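Local structure of alpha-1,3-glucanase (Streptomyces thermodiastaticus, 7C7D) at residues T490-F504 with V519-Q533. The protein probably hydrolyses alpha-1,3-linked glucans, as a thermostable glycosidase of family GH87. Residues are numbered along the deposited sequence; the frame is centred on the assembly and turned at random.
Sequences TDTTITDSPYSAFEF and VDGAAVKNTGTVVVQ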
# COMPACT_ATOMS: atom_id res chain seq x y z
N THR A 490 13.17 -5.19 15.19
CA THR A 490 12.72 -5.33 16.57
C THR A 490 11.21 -5.35 16.67
O THR A 490 10.51 -4.68 15.90
CB THR A 490 13.25 -4.20 17.46
OG1 THR A 490 12.87 -2.94 16.90
CG2 THR A 490 14.76 -4.25 17.55
N ASP A 491 10.71 -6.11 17.64
CA ASP A 491 9.29 -6.15 17.99
C ASP A 491 8.41 -6.37 16.77
O ASP A 491 7.47 -5.63 16.49
CB ASP A 491 8.88 -4.93 18.80
CG ASP A 491 9.47 -4.94 20.18
OD1 ASP A 491 10.04 -5.98 20.59
OD2 ASP A 491 9.38 -3.91 20.87
N THR A 492 8.72 -7.43 16.03
CA THR A 492 7.96 -7.77 14.83
C THR A 492 6.97 -8.88 15.14
O THR A 492 7.32 -9.89 15.76
CB THR A 492 8.90 -8.25 13.71
OG1 THR A 492 10.00 -7.36 13.58
CG2 THR A 492 8.16 -8.30 12.39
N THR A 493 5.73 -8.70 14.70
CA THR A 493 4.71 -9.74 14.77
C THR A 493 4.52 -10.28 13.36
O THR A 493 4.23 -9.51 12.44
CB THR A 493 3.41 -9.15 15.32
OG1 THR A 493 3.65 -8.65 16.64
CG2 THR A 493 2.31 -10.20 15.38
N ILE A 494 4.71 -11.58 13.19
CA ILE A 494 4.61 -12.23 11.89
C ILE A 494 3.63 -13.39 12.03
O ILE A 494 3.87 -14.33 12.79
CB ILE A 494 5.98 -12.72 11.36
CG1 ILE A 494 6.97 -11.55 11.30
CG2 ILE A 494 5.80 -13.37 10.00
CD1 ILE A 494 8.35 -11.90 10.76
N THR A 495 2.50 -13.30 11.31
CA THR A 495 1.37 -14.19 11.56
C THR A 495 0.89 -14.80 10.25
O THR A 495 0.66 -14.08 9.27
CB THR A 495 0.24 -13.40 12.21
OG1 THR A 495 0.73 -12.77 13.40
CG2 THR A 495 -0.96 -14.29 12.55
N ASP A 496 0.73 -16.13 10.25
CA ASP A 496 0.07 -16.83 9.14
C ASP A 496 0.83 -16.65 7.83
O ASP A 496 0.23 -16.48 6.76
CB ASP A 496 -1.40 -16.43 9.01
CG ASP A 496 -2.20 -16.75 10.27
OD1 ASP A 496 -1.78 -17.61 11.06
OD2 ASP A 496 -3.27 -16.13 10.48
N SER A 497 2.15 -16.68 7.89
CA SER A 497 2.95 -16.56 6.68
C SER A 497 2.82 -17.82 5.85
O SER A 497 2.98 -18.93 6.38
CB SER A 497 4.41 -16.38 7.05
OG SER A 497 4.62 -15.25 7.87
N PRO A 498 2.55 -17.72 4.55
CA PRO A 498 2.43 -18.95 3.75
C PRO A 498 3.75 -19.68 3.60
O PRO A 498 3.75 -20.91 3.47
CB PRO A 498 1.88 -18.45 2.40
CG PRO A 498 2.23 -17.00 2.36
CD PRO A 498 2.17 -16.52 3.78
N TYR A 499 4.87 -18.95 3.62
CA TYR A 499 6.20 -19.56 3.47
C TYR A 499 7.01 -19.22 4.71
O TYR A 499 6.61 -19.59 5.81
CB TYR A 499 6.81 -19.23 2.12
CG TYR A 499 5.95 -19.82 1.03
CD1 TYR A 499 6.06 -21.16 0.70
CD2 TYR A 499 4.96 -19.07 0.39
CE1 TYR A 499 5.26 -21.73 -0.26
CE2 TYR A 499 4.15 -19.63 -0.58
CZ TYR A 499 4.30 -20.97 -0.89
OH TYR A 499 3.50 -21.55 -1.84
N SER A 500 8.12 -18.50 4.57
CA SER A 500 9.02 -18.23 5.68
C SER A 500 8.70 -16.89 6.34
O SER A 500 8.03 -16.03 5.77
CB SER A 500 10.46 -18.23 5.18
OG SER A 500 10.55 -17.38 4.05
N ALA A 501 9.21 -16.73 7.56
CA ALA A 501 9.03 -15.49 8.32
C ALA A 501 10.13 -14.49 7.97
O ALA A 501 9.88 -13.48 7.31
CB ALA A 501 8.94 -15.78 9.82
N PHE A 502 11.36 -14.77 8.39
CA PHE A 502 12.51 -13.92 8.10
C PHE A 502 13.34 -14.56 6.99
O PHE A 502 13.64 -15.76 7.06
CB PHE A 502 13.40 -13.76 9.34
CG PHE A 502 12.73 -13.09 10.50
CD1 PHE A 502 12.58 -11.71 10.54
CD2 PHE A 502 12.25 -13.84 11.57
CE1 PHE A 502 11.97 -11.09 11.61
CE2 PHE A 502 11.64 -13.22 12.65
CZ PHE A 502 11.49 -11.84 12.66
N GLU A 503 13.72 -13.77 5.99
CA GLU A 503 14.54 -14.25 4.89
C GLU A 503 15.77 -13.37 4.75
O GLU A 503 15.67 -12.14 4.77
CB GLU A 503 13.76 -14.23 3.58
CG GLU A 503 14.61 -14.63 2.38
CD GLU A 503 13.91 -14.43 1.04
OE1 GLU A 503 12.84 -13.79 0.99
OE2 GLU A 503 14.47 -14.91 0.04
N PHE A 504 16.94 -14.00 4.63
CA PHE A 504 18.20 -13.31 4.40
C PHE A 504 18.77 -13.87 3.12
O PHE A 504 19.00 -15.08 3.02
CB PHE A 504 19.12 -13.49 5.61
CG PHE A 504 18.45 -13.11 6.89
CD1 PHE A 504 18.19 -11.78 7.17
CD2 PHE A 504 17.99 -14.07 7.77
CE1 PHE A 504 17.53 -11.41 8.32
CE2 PHE A 504 17.33 -13.70 8.93
CZ PHE A 504 17.11 -12.37 9.21
N VAL A 519 17.93 -9.36 14.88
CA VAL A 519 16.50 -9.55 15.08
C VAL A 519 16.29 -9.72 16.58
O VAL A 519 16.81 -10.67 17.17
CB VAL A 519 15.98 -10.78 14.31
CG1 VAL A 519 14.50 -11.02 14.64
CG2 VAL A 519 16.19 -10.59 12.82
N ASP A 520 15.58 -8.78 17.20
CA ASP A 520 15.40 -8.78 18.64
C ASP A 520 13.93 -8.55 18.96
O ASP A 520 13.44 -7.42 18.85
CB ASP A 520 16.28 -7.72 19.31
CG ASP A 520 16.25 -7.80 20.83
OD1 ASP A 520 15.32 -8.38 21.41
OD2 ASP A 520 17.19 -7.27 21.46
N GLY A 521 13.25 -9.61 19.37
CA GLY A 521 11.87 -9.50 19.80
C GLY A 521 10.93 -9.78 18.66
O GLY A 521 10.76 -8.93 17.78
N ALA A 522 10.31 -10.95 18.64
CA ALA A 522 9.34 -11.24 17.60
C ALA A 522 8.35 -12.26 18.13
O ALA A 522 8.70 -13.13 18.93
CB ALA A 522 10.00 -11.75 16.31
N ALA A 523 7.11 -12.13 17.68
CA ALA A 523 6.05 -13.10 17.92
C ALA A 523 5.68 -13.67 16.56
O ALA A 523 5.08 -12.98 15.73
CB ALA A 523 4.85 -12.44 18.58
N VAL A 524 6.07 -14.92 16.32
CA VAL A 524 5.93 -15.56 15.02
C VAL A 524 4.97 -16.72 15.20
O VAL A 524 5.20 -17.61 16.02
CB VAL A 524 7.29 -16.04 14.49
CG1 VAL A 524 7.14 -16.70 13.14
CG2 VAL A 524 8.29 -14.88 14.43
N LYS A 525 3.88 -16.72 14.44
CA LYS A 525 2.83 -17.72 14.62
C LYS A 525 2.39 -18.26 13.27
O LYS A 525 2.15 -17.49 12.32
CB LYS A 525 1.63 -17.11 15.35
CG LYS A 525 1.86 -16.84 16.83
CD LYS A 525 0.59 -16.34 17.52
CE LYS A 525 -0.67 -16.97 16.94
NZ LYS A 525 -1.33 -16.09 15.93
N ASN A 526 2.27 -19.58 13.19
CA ASN A 526 1.72 -20.27 12.02
C ASN A 526 2.48 -19.94 10.74
O ASN A 526 1.93 -19.41 9.77
CB ASN A 526 0.21 -20.02 11.88
CG ASN A 526 -0.57 -20.44 13.10
OD1 ASN A 526 -1.63 -19.89 13.39
ND2 ASN A 526 -0.05 -21.43 13.83
N THR A 527 3.76 -20.27 10.75
CA THR A 527 4.64 -20.07 9.61
C THR A 527 4.61 -21.32 8.74
O THR A 527 4.81 -22.43 9.24
CB THR A 527 6.06 -19.81 10.11
OG1 THR A 527 6.05 -18.69 11.01
CG2 THR A 527 7.01 -19.53 8.98
N GLY A 528 4.37 -21.14 7.45
CA GLY A 528 4.22 -22.30 6.58
C GLY A 528 5.47 -23.15 6.47
O GLY A 528 5.41 -24.38 6.49
N THR A 529 6.64 -22.50 6.38
CA THR A 529 7.88 -23.25 6.25
C THR A 529 8.82 -23.00 7.43
O THR A 529 8.74 -23.72 8.44
CB THR A 529 8.57 -22.97 4.90
OG1 THR A 529 8.80 -21.57 4.75
CG2 THR A 529 7.69 -23.46 3.74
N VAL A 530 9.69 -22.00 7.34
CA VAL A 530 10.75 -21.82 8.33
C VAL A 530 10.68 -20.42 8.94
O VAL A 530 10.28 -19.45 8.29
CB VAL A 530 12.16 -22.10 7.76
CG1 VAL A 530 12.26 -23.55 7.31
CG2 VAL A 530 12.47 -21.15 6.60
N VAL A 531 11.12 -20.32 10.20
CA VAL A 531 11.21 -19.00 10.83
C VAL A 531 12.33 -18.18 10.20
O VAL A 531 12.19 -16.97 10.00
CB VAL A 531 11.36 -19.15 12.36
CG1 VAL A 531 11.54 -17.79 13.01
CG2 VAL A 531 10.13 -19.86 12.92
N VAL A 532 13.46 -18.81 9.88
CA VAL A 532 14.61 -18.15 9.28
C VAL A 532 14.99 -18.90 8.01
O VAL A 532 15.35 -20.09 8.07
CB VAL A 532 15.81 -18.06 10.23
CG1 VAL A 532 17.01 -17.43 9.51
CG2 VAL A 532 15.46 -17.27 11.48
N GLN A 533 14.92 -18.21 6.87
CA GLN A 533 15.34 -18.74 5.58
C GLN A 533 16.62 -17.99 5.21
O GLN A 533 16.57 -16.85 4.76
CB GLN A 533 14.23 -18.50 4.56
CG GLN A 533 14.51 -19.02 3.16
CD GLN A 533 13.35 -18.76 2.22
OE1 GLN A 533 12.20 -19.08 2.52
NE2 GLN A 533 13.66 -18.17 1.07
O HOH W 1 11.88 -8.46 15.30
O HOH W 2 2.29 -13.68 15.54
O HOH W 3 4.23 -16.62 10.31
O HOH W 4 0.76 -20.45 7.41
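The F502 ring packs between I494 of its own segment and V519 and A522 of the next coil. V519 CG1 sits over one face, 4.1 Å from the ring centroid, a CH-pi contact, while A522 CB lies in the ring plane at the edge, 3.9 Å from CZ. I494 CD1 packs on the opposite face, 3.7 Å above the plane and offset toward the rim. The F504 ring instead turns its edge to V532, whose CG1 lies in the ring plane at 3.8 Å from CE2; with CG1 anti to the backbone N (chi1 177°), V532 points this methyl at the ring. On the other face of this sheet from F502 and V532, Q533 runs extended alongside E503, their amide and carboxylate planes 51° apart; E503 OE1 accepts a hydrogen bond from G472 N. S500 OG donates to Q533 OE1 at 2.8 Å, approaching from above the carbonyl plane, and Q533 NE2 bonds to P470 O and E535 OE1. A leucine here would probably leave the S500 hydroxyl, P470 O and E535 OE1 without their mate. Parallel backbone ladders join 492-495 to 519-527 and 502-504 to 532-533, for example Q533 N to F502 O at 2.8 Å. At the turn between them, G528 N donates to S497 O, and water 3 links S497 N, K525 O and T527 OG1. This stacking of successive coils is characteristic of a right-handed parallel beta-helix of the pectate lyase-like kind: strand 449-458 flanks 490-495, 538-550 continues the stack beyond 519-527, its F542 touching V519 and V532, and 474-477 lies beside 502-505 as 553-557 does beside 530-534.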